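PDB 2UX8: glucose-1-phosphate uridylyltransferase, which probably catalyses the reversible transfer of a uridylyl group from UTP to alpha-D-glucose 1-phosphate, giving UDP-glucose and diphosphate. Local coordinates for residues P41-P46 with L279-L284; H121-A126 with R224-Q229; D188-E193 with T256-R261. All coordinates share one frame; numbering follows the deposited sequence.

Contact 1 of 3, residues P41-P46 with L279-L284; sequences PVVDRP and LSRPDL
Arg-281 reaches across to Asp-44 and forms a salt bridge with two unequal arms. The strong one runs from NH2 of Arg-281 to OD1 of Asp-44, 2.9 Å long and nearly straight at 167°, meeting the carboxylate oxygen on its syn side and lying close to the guanidinium plane. The second, NH1 of Arg-281 to OD2 of Asp-44, is weak at 3.4 Å. The lopsidedness fits the twist between the two flat groups, whose planes stand 49° apart. Beside the charged pair, CG1 of Val-43 packs against CD1 of Leu-284 at 3.9 Å and also touches NH1 of Arg-281 at 3.8 Å, so a small apolar patch borders one arm of the bridge. A bend at chi2 (-68°) turns the chain of Arg-281 so that its guanidinium comes to Asp-44. Behind this first shell, Val-43 touches Val-277 of helix 267-279 in its own chain and Ile-271 of the second subunit. Lys-267 of that subunit forms a long, weak ion pair with OD2 of Asp-44. The arrangement is a loop-to-loop salt bridge at a subunit interface, tying the loop ahead of helix 47-57 in the nucleotidyltransferase fold to the link between C-terminal helices 267-279 and 285-295.

Contact 2 of 3, residues H121-A126 with R224-Q229; sequences HAVWCA and RILENQ
Helices 121-125 and 224-228 cross steeply, their axes 9.7 Å apart at closest approach and their N-to-C directions 112° apart. This is helix-on-helix packing within the GT-A type nucleotidyltransferase fold, made without a hydrogen bond between the two segments. Trp-124 carries much of it: with CG anti to the backbone N (chi1 171°), the indole reaches the other helix and meets its backbone obliquely, touching main chain as much as side chains. NE1 of Trp-124 comes to 3.6 Å from CA of Glu-227, and CD1 of Trp-124 to 4.1 Å from the carbonyl C of Leu-226. The aliphatic part of Glu-227 runs crosswise to the indole, CG lying 4.0 Å from CD1 of Trp-124, and its carboxylate is turned almost perpendicular to the ring. Elsewhere the indole has a cation-pi partner in Arg-127 and packs on Pro-105 of the third subunit, so one tryptophan serves both a helix crossing and an interface. On the deeper side, Leu-226, which also rests on Ala-242 of helix 240-244, meets Val-123 nearly perpendicularly, the two touching through CD1 of Leu-226 and CG1 of Val-123 at 3.9 Å.

Contact 3 of 3, residues D188-E193 with T256-R261; sequences DGVLTE and TFQGTR
Val-190 meets Thr-256 where a beta hairpin adjoins a strand end in the mixed sheet of the nucleotidyltransferase fold: a type II' turn from Asp-188 to Leu-191 joins strands 181-188 and 191-198, and the latter runs antiparallel to strand 252-256. Hydrogen bonding centres on one acceptor. The carbonyl O of Val-190 accepts a hydrogen bond from the backbone N of Thr-256 at 3.3 Å, with the donor tilted 24° from the carbonyl plane, and another from OG1 of Thr-256, which lies in that plane on a lone pair. Two bonds from one residue thus hold the carbonyl oxygen of the third residue of the turn. The hydroxyl can join the amide because chi1 of Thr-256 (53°) sets OG1 between the backbone N and the carbonyl carbon. Backbone bonding between Thr-192 and Gly-254 continues the strand pairing. Within the turn, Gly-189 adopts backbone angles at which a beta carbon would be jammed against the carbonyl O of Asp-188. Van der Waals contact comes from Val-190, which lies alongside Thr-256 and points the opposite way, CG2 of Val-190 approaching OG1 of Thr-256 to 3.6 Å. Gln-258, bent at chi2, brings its amide NE2 to 3.9 Å from that same methyl, CG2 of Val-190.

How the contacts relate
Contact 1 spans the chain most widely: its segments enclose both other contacts in sequence, and it joins an early loop to the link between the last two helices. Contacts 2 and 3 interleave, running 121-126, 188-193, 224-229, 256-261. In space they are well separated. Centres of contacts 1 and 2 are 36 Å apart on opposite sides of the chain's centre, while contact 3 lies about 26 Å from contact 1 and 27 Å from contact 2, centre to centre. Contacts 1 and 2 border different neighbouring subunits; contact 3, in the mixed sheet, has no partner chain. The Val-123 side chain of contact 2 is about 10 Å from bound glucose 1-phosphate, whereas contact 1 is remote from that site.

Contact 1 of 3, residues P41-P46 with L279-L284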
loop_
_atom_site.group_PDB
_atom_site.type_symbol
_atom_site.label_atom_id
_atom_site.label_comp_id
_atom_site.label_asym_id
_atom_site.label_seq_id
_atom_site.Cartn_x
_atom_site.Cartn_y
_atom_site.Cartn_z
ATOM N N PRO C 41 -11.595 0.386 -16.030
ATOM C CA PRO C 41 -11.204 0.246 -17.437
ATOM C C PRO C 41 -12.251 0.502 -18.494
ATOM O O PRO C 41 -13.413 0.125 -18.329
ATOM C CB PRO C 41 -10.719 -1.192 -17.509
ATOM C CG PRO C 41 -11.697 -1.889 -16.572
ATOM C CD PRO C 41 -11.834 -0.926 -15.402
ATOM N N VAL C 42 -11.846 1.157 -19.578
ATOM C CA VAL C 42 -12.785 1.311 -20.648
ATOM C C VAL C 42 -12.663 0.095 -21.550
ATOM O O VAL C 42 -13.571 -0.202 -22.184
ATOM C CB VAL C 42 -12.652 2.600 -21.461
ATOM C CG1 VAL C 42 -13.445 2.469 -22.753
ATOM C CG2 VAL C 42 -13.248 3.755 -20.673
ATOM N N VAL C 43 -11.591 -0.633 -21.680
ATOM C CA VAL C 43 -11.731 -1.847 -22.486
ATOM C C VAL C 43 -10.572 -2.589 -21.914
ATOM O O VAL C 43 -10.687 -3.666 -21.353
ATOM C CB VAL C 43 -11.512 -1.627 -24.006
ATOM C CG1 VAL C 43 -11.253 -2.954 -24.667
ATOM C CG2 VAL C 43 -12.745 -1.002 -24.647
ATOM N N ASP C 44 -9.432 -1.945 -22.018
ATOM C CA ASP C 44 -8.233 -2.527 -21.491
ATOM C C ASP C 44 -7.302 -1.492 -20.913
ATOM O O ASP C 44 -6.168 -1.803 -20.572
ATOM C CB ASP C 44 -7.523 -3.366 -22.551
ATOM C CG ASP C 44 -7.356 -2.639 -23.848
ATOM O OD1 ASP C 44 -7.881 -1.530 -23.960
ATOM O OD2 ASP C 44 -6.708 -3.173 -24.761
ATOM N N ARG C 45 -7.776 -0.255 -20.816
ATOM C CA ARG C 45 -6.981 0.803 -20.218
ATOM C C ARG C 45 -7.834 1.540 -19.202
ATOM O O ARG C 45 -9.041 1.697 -19.387
ATOM C CB ARG C 45 -6.485 1.826 -21.252
ATOM C CG ARG C 45 -6.567 1.394 -22.687
ATOM C CD ARG C 45 -5.853 2.381 -23.581
ATOM N NE ARG C 45 -4.452 2.032 -23.762
ATOM C CZ ARG C 45 -3.468 2.918 -23.784
ATOM N NH1 ARG C 45 -3.744 4.191 -23.626
ATOM N NH2 ARG C 45 -2.216 2.548 -23.976
ATOM N N PRO C 46 -7.218 1.997 -18.106
ATOM C CA PRO C 46 -7.959 2.729 -17.078
ATOM C C PRO C 46 -8.196 4.167 -17.518
ATOM O O PRO C 46 -7.395 4.726 -18.268
ATOM C CB PRO C 46 -7.031 2.652 -15.873
ATOM C CG PRO C 46 -5.662 2.629 -16.503
ATOM C CD PRO C 46 -5.852 1.683 -17.652
ATOM N N LEU C 279 -16.373 -1.586 -30.246
ATOM C CA LEU C 279 -16.827 -1.659 -31.638
ATOM C C LEU C 279 -15.784 -1.097 -32.593
ATOM O O LEU C 279 -15.792 -1.405 -33.785
ATOM C CB LEU C 279 -18.132 -0.895 -31.840
ATOM C CG LEU C 279 -19.358 -1.569 -31.247
ATOM C CD1 LEU C 279 -20.569 -0.695 -31.510
ATOM C CD2 LEU C 279 -19.533 -2.958 -31.858
ATOM N N SER C 280 -14.881 -0.278 -32.067
ATOM C CA SER C 280 -13.847 0.326 -32.892
ATOM C C SER C 280 -12.586 -0.531 -32.936
ATOM O O SER C 280 -11.619 -0.189 -33.615
ATOM C CB SER C 280 -13.487 1.718 -32.366
ATOM O OG SER C 280 -12.581 1.627 -31.284
ATOM N N ARG C 281 -12.593 -1.642 -32.209
ATOM C CA ARG C 281 -11.439 -2.540 -32.170
ATOM C C ARG C 281 -11.589 -3.720 -33.126
ATOM O O ARG C 281 -12.488 -4.556 -32.971
ATOM C CB ARG C 281 -11.233 -3.094 -30.760
ATOM C CG ARG C 281 -10.878 -2.075 -29.702
ATOM C CD ARG C 281 -9.502 -1.491 -29.927
ATOM N NE ARG C 281 -9.053 -0.707 -28.778
ATOM C CZ ARG C 281 -8.678 -1.228 -27.614
ATOM N NH1 ARG C 281 -8.690 -2.546 -27.431
ATOM N NH2 ARG C 281 -8.292 -0.424 -26.632
ATOM N N PRO C 282 -10.687 -3.818 -34.112
ATOM C CA PRO C 282 -10.639 -4.862 -35.140
ATOM C C PRO C 282 -10.877 -6.262 -34.595
ATOM O O PRO C 282 -11.667 -7.047 -35.141
ATOM C CB PRO C 282 -9.221 -4.729 -35.688
ATOM C CG PRO C 282 -8.943 -3.285 -35.552
ATOM C CD PRO C 282 -9.482 -2.976 -34.179
ATOM N N ASP C 283 -10.159 -6.557 -33.515
ATOM C CA ASP C 283 -10.201 -7.859 -32.852
ATOM C C ASP C 283 -11.380 -8.114 -31.922
ATOM O O ASP C 283 -11.589 -9.247 -31.494
ATOM C CB ASP C 283 -8.892 -8.094 -32.079
ATOM C CG ASP C 283 -8.708 -7.133 -30.904
ATOM O OD1 ASP C 283 -8.962 -5.921 -31.062
ATOM O OD2 ASP C 283 -8.291 -7.592 -29.818
ATOM N N LEU C 284 -12.164 -7.082 -31.630
ATOM C CA LEU C 284 -13.296 -7.251 -30.739
ATOM C C LEU C 284 -14.667 -6.999 -31.351
ATOM O O LEU C 284 -15.642 -7.657 -30.978
ATOM C CB LEU C 284 -13.130 -6.331 -29.528
ATOM C CG LEU C 284 -11.855 -6.389 -28.684
ATOM C CD1 LEU C 284 -11.972 -5.371 -27.584
ATOM C CD2 LEU C 284 -11.660 -7.780 -28.101
#

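Contact 2 of 3, residues H121-A126 with R224-Q229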
loop_
_atom_site.group_PDB
_atom_site.type_symbol
_atom_site.label_atom_id
_atom_site.label_comp_id
_atom_site.label_asym_id
_atom_site.label_seq_id
_atom_site.Cartn_x
_atom_site.Cartn_y
_atom_site.Cartn_z
ATOM N N HIS C 121 -10.094 23.430 -4.895
ATOM C CA HIS C 121 -9.098 23.125 -3.885
ATOM C C HIS C 121 -8.051 22.183 -4.455
ATOM O O HIS C 121 -6.858 22.341 -4.198
ATOM C CB HIS C 121 -9.762 22.476 -2.671
ATOM C CG HIS C 121 -8.792 21.951 -1.659
ATOM N ND1 HIS C 121 -8.073 22.773 -0.817
ATOM C CD2 HIS C 121 -8.409 20.688 -1.367
ATOM C CE1 HIS C 121 -7.292 22.039 -0.048
ATOM N NE2 HIS C 121 -7.476 20.769 -0.362
ATOM N N ALA C 122 -8.510 21.206 -5.227
ATOM C CA ALA C 122 -7.632 20.217 -5.840
ATOM C C ALA C 122 -6.610 20.888 -6.755
ATOM O O ALA C 122 -5.404 20.665 -6.651
ATOM C CB ALA C 122 -8.466 19.218 -6.625
ATOM N N VAL C 123 -7.098 21.718 -7.663
ATOM C CA VAL C 123 -6.210 22.420 -8.564
ATOM C C VAL C 123 -5.240 23.272 -7.750
ATOM O O VAL C 123 -4.047 23.329 -8.041
ATOM C CB VAL C 123 -7.018 23.313 -9.546
ATOM C CG1 VAL C 123 -6.101 24.238 -10.304
ATOM C CG2 VAL C 123 -7.777 22.435 -10.522
ATOM N N TRP C 124 -5.766 23.932 -6.726
ATOM C CA TRP C 124 -4.959 24.776 -5.862
ATOM C C TRP C 124 -3.771 24.007 -5.278
ATOM O O TRP C 124 -2.706 24.581 -5.030
ATOM C CB TRP C 124 -5.824 25.315 -4.731
ATOM C CG TRP C 124 -5.056 26.037 -3.658
ATOM C CD1 TRP C 124 -4.531 27.297 -3.720
ATOM C CD2 TRP C 124 -4.686 25.515 -2.380
ATOM N NE1 TRP C 124 -3.877 27.598 -2.560
ATOM C CE2 TRP C 124 -3.976 26.535 -1.705
ATOM C CE3 TRP C 124 -4.930 24.310 -1.705
ATOM C CZ2 TRP C 124 -3.450 26.349 -0.427
ATOM C CZ3 TRP C 124 -4.405 24.144 -0.435
ATOM C CH2 TRP C 124 -3.707 25.163 0.196
ATOM N N CYS C 125 -3.956 22.708 -5.060
ATOM C CA CYS C 125 -2.906 21.872 -4.501
ATOM C C CYS C 125 -1.646 21.827 -5.363
ATOM O O CYS C 125 -0.555 21.599 -4.854
ATOM C CB CYS C 125 -3.429 20.449 -4.292
ATOM S SG CYS C 125 -4.626 20.220 -2.931
ATOM N N ALA C 126 -1.795 22.054 -6.662
ATOM C CA ALA C 126 -0.662 22.007 -7.581
ATOM C C ALA C 126 0.039 23.352 -7.782
ATOM O O ALA C 126 1.016 23.448 -8.531
ATOM C CB ALA C 126 -1.128 21.463 -8.931
ATOM N N ARG C 224 -3.290 32.101 -8.898
ATOM C CA ARG C 224 -3.177 33.238 -7.998
ATOM C C ARG C 224 -4.513 33.569 -7.361
ATOM O O ARG C 224 -4.594 33.800 -6.155
ATOM C CB ARG C 224 -2.669 34.461 -8.768
ATOM C CG ARG C 224 -1.174 34.459 -9.048
ATOM C CD ARG C 224 -0.699 33.068 -9.404
ATOM N NE ARG C 224 0.749 32.966 -9.548
ATOM C CZ ARG C 224 1.411 31.813 -9.515
ATOM N NH1 ARG C 224 0.749 30.675 -9.336
ATOM N NH2 ARG C 224 2.728 31.795 -9.668
ATOM N N ILE C 225 -5.560 33.593 -8.177
ATOM C CA ILE C 225 -6.887 33.910 -7.685
ATOM C C ILE C 225 -7.404 32.864 -6.731
ATOM O O ILE C 225 -8.177 33.179 -5.823
ATOM C CB ILE C 225 -7.857 34.085 -8.855
ATOM C CG1 ILE C 225 -7.628 35.454 -9.457
ATOM C CG2 ILE C 225 -9.298 33.964 -8.409
ATOM C CD1 ILE C 225 -8.438 35.696 -10.627
ATOM N N LEU C 226 -6.982 31.618 -6.943
ATOM C CA LEU C 226 -7.390 30.511 -6.080
ATOM C C LEU C 226 -6.659 30.604 -4.743
ATOM O O LEU C 226 -7.264 30.417 -3.688
ATOM C CB LEU C 226 -7.087 29.168 -6.746
ATOM C CG LEU C 226 -7.951 28.778 -7.945
ATOM C CD1 LEU C 226 -7.390 27.510 -8.562
ATOM C CD2 LEU C 226 -9.389 28.567 -7.513
ATOM N N GLU C 227 -5.361 30.896 -4.795
ATOM C CA GLU C 227 -4.560 31.028 -3.580
ATOM C C GLU C 227 -5.174 32.118 -2.712
ATOM O O GLU C 227 -5.345 31.954 -1.502
ATOM C CB GLU C 227 -3.125 31.419 -3.919
ATOM C CG GLU C 227 -2.471 30.542 -4.967
ATOM C CD GLU C 227 -1.119 31.077 -5.405
ATOM O OE1 GLU C 227 -0.968 32.314 -5.443
ATOM O OE2 GLU C 227 -0.214 30.275 -5.727
ATOM N N ASN C 228 -5.503 33.234 -3.353
ATOM C CA ASN C 228 -6.101 34.382 -2.684
ATOM C C ASN C 228 -7.369 34.035 -1.932
ATOM O O ASN C 228 -7.507 34.366 -0.753
ATOM C CB ASN C 228 -6.393 35.475 -3.705
ATOM C CG ASN C 228 -5.148 36.214 -4.123
ATOM O OD1 ASN C 228 -4.036 35.701 -3.982
ATOM N ND2 ASN C 228 -5.321 37.420 -4.648
ATOM N N GLN C 229 -8.306 33.383 -2.608
ATOM C CA GLN C 229 -9.539 32.998 -1.945
ATOM C C GLN C 229 -9.201 31.857 -0.991
ATOM O O GLN C 229 -10.085 31.186 -0.450
ATOM C CB GLN C 229 -10.584 32.560 -2.971
ATOM C CG GLN C 229 -10.106 31.506 -3.937
ATOM C CD GLN C 229 -11.170 31.133 -4.945
ATOM O OE1 GLN C 229 -12.248 30.659 -4.581
ATOM N NE2 GLN C 229 -10.876 31.347 -6.220
#

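Contact 3 of 3, residues D188-E193 with T256-R261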
loop_
_atom_site.group_PDB
_atom_site.type_symbol
_atom_site.label_atom_id
_atom_site.label_comp_id
_atom_site.label_asym_id
_atom_site.label_seq_id
_atom_site.Cartn_x
_atom_site.Cartn_y
_atom_site.Cartn_z
ATOM N N ASP C 188 -16.710 31.500 -33.710
ATOM C CA ASP C 188 -15.778 31.555 -34.824
ATOM C C ASP C 188 -15.383 30.127 -35.159
ATOM O O ASP C 188 -14.252 29.697 -34.925
ATOM C CB ASP C 188 -14.559 32.399 -34.435
ATOM C CG ASP C 188 -13.434 32.310 -35.445
ATOM O OD1 ASP C 188 -13.708 32.379 -36.662
ATOM O OD2 ASP C 188 -12.265 32.185 -35.017
ATOM N N GLY C 189 -16.344 29.388 -35.702
ATOM C CA GLY C 189 -16.102 28.005 -36.060
ATOM C C GLY C 189 -16.292 27.076 -34.875
ATOM O O GLY C 189 -17.417 26.794 -34.468
ATOM N N VAL C 190 -15.180 26.616 -34.316
ATOM C CA VAL C 190 -15.184 25.705 -33.178
ATOM C C VAL C 190 -15.127 26.466 -31.853
ATOM O O VAL C 190 -15.525 25.956 -30.803
ATOM C CB VAL C 190 -13.983 24.729 -33.296
ATOM C CG1 VAL C 190 -13.213 24.646 -31.991
ATOM C CG2 VAL C 190 -14.484 23.363 -33.724
ATOM N N LEU C 191 -14.636 27.695 -31.916
ATOM C CA LEU C 191 -14.522 28.533 -30.738
ATOM C C LEU C 191 -15.790 29.319 -30.520
ATOM O O LEU C 191 -16.572 29.530 -31.444
ATOM C CB LEU C 191 -13.357 29.505 -30.888
ATOM C CG LEU C 191 -11.992 28.830 -30.967
ATOM C CD1 LEU C 191 -10.911 29.845 -31.307
ATOM C CD2 LEU C 191 -11.719 28.148 -29.640
ATOM N N THR C 192 -15.980 29.755 -29.284
ATOM C CA THR C 192 -17.140 30.531 -28.921
ATOM C C THR C 192 -16.794 31.300 -27.647
ATOM O O THR C 192 -16.453 30.711 -26.630
ATOM C CB THR C 192 -18.381 29.603 -28.749
ATOM O OG1 THR C 192 -19.117 29.985 -27.585
ATOM C CG2 THR C 192 -17.965 28.136 -28.652
ATOM N N GLU C 193 -16.842 32.625 -27.729
ATOM C CA GLU C 193 -16.521 33.492 -26.602
ATOM C C GLU C 193 -17.361 33.253 -25.357
ATOM O O GLU C 193 -18.579 33.116 -25.437
ATOM C CB GLU C 193 -16.671 34.955 -27.023
ATOM C CG GLU C 193 -15.476 35.517 -27.766
ATOM C CD GLU C 193 -15.800 36.793 -28.514
ATOM O OE1 GLU C 193 -16.730 37.516 -28.096
ATOM O OE2 GLU C 193 -15.113 37.074 -29.518
ATOM N N THR C 256 -15.494 23.302 -28.879
ATOM C CA THR C 256 -16.372 22.164 -29.072
ATOM C C THR C 256 -15.519 21.035 -29.642
ATOM O O THR C 256 -14.752 21.223 -30.587
ATOM C CB THR C 256 -17.557 22.505 -29.998
ATOM O OG1 THR C 256 -17.068 23.073 -31.212
ATOM C CG2 THR C 256 -18.480 23.504 -29.323
ATOM N N PHE C 257 -15.652 19.871 -29.027
ATOM C CA PHE C 257 -14.884 18.695 -29.386
ATOM C C PHE C 257 -15.350 17.958 -30.635
ATOM O O PHE C 257 -16.533 17.674 -30.796
ATOM C CB PHE C 257 -14.874 17.746 -28.180
ATOM C CG PHE C 257 -14.126 16.472 -28.409
ATOM C CD1 PHE C 257 -12.820 16.492 -28.898
ATOM C CD2 PHE C 257 -14.714 15.250 -28.100
ATOM C CE1 PHE C 257 -12.103 15.307 -29.075
ATOM C CE2 PHE C 257 -14.020 14.058 -28.268
ATOM C CZ PHE C 257 -12.705 14.081 -28.756
ATOM N N GLN C 258 -14.396 17.650 -31.509
ATOM C CA GLN C 258 -14.665 16.920 -32.741
ATOM C C GLN C 258 -14.602 15.441 -32.384
ATOM O O GLN C 258 -13.613 14.752 -32.663
ATOM C CB GLN C 258 -13.593 17.235 -33.770
ATOM C CG GLN C 258 -13.252 18.694 -33.823
ATOM C CD GLN C 258 -14.119 19.453 -34.784
ATOM O OE1 GLN C 258 -13.662 19.839 -35.855
ATOM N NE2 GLN C 258 -15.380 19.668 -34.419
ATOM N N GLY C 259 -15.659 14.964 -31.743
ATOM C CA GLY C 259 -15.726 13.575 -31.336
ATOM C C GLY C 259 -16.861 13.477 -30.347
ATOM O O GLY C 259 -17.613 14.436 -30.186
ATOM N N THR C 260 -17.012 12.333 -29.694
ATOM C CA THR C 260 -18.076 12.206 -28.716
ATOM C C THR C 260 -17.525 11.981 -27.315
ATOM O O THR C 260 -16.487 11.336 -27.108
ATOM C CB THR C 260 -19.058 11.087 -29.084
ATOM O OG1 THR C 260 -18.330 9.902 -29.404
ATOM C CG2 THR C 260 -19.903 11.497 -30.273
ATOM N N ARG C 261 -18.232 12.542 -26.352
ATOM C CA ARG C 261 -17.828 12.438 -24.973
ATOM C C ARG C 261 -18.756 11.518 -24.211
ATOM O O ARG C 261 -19.966 11.580 -24.366
ATOM C CB ARG C 261 -17.822 13.831 -24.354
ATOM C CG ARG C 261 -17.748 13.866 -22.856
ATOM C CD ARG C 261 -18.918 14.655 -22.338
ATOM N NE ARG C 261 -18.951 14.756 -20.886
ATOM C CZ ARG C 261 -20.019 15.155 -20.200
ATOM N NH1 ARG C 261 -21.133 15.487 -20.845
ATOM N NH2 ARG C 261 -19.980 15.207 -18.875
#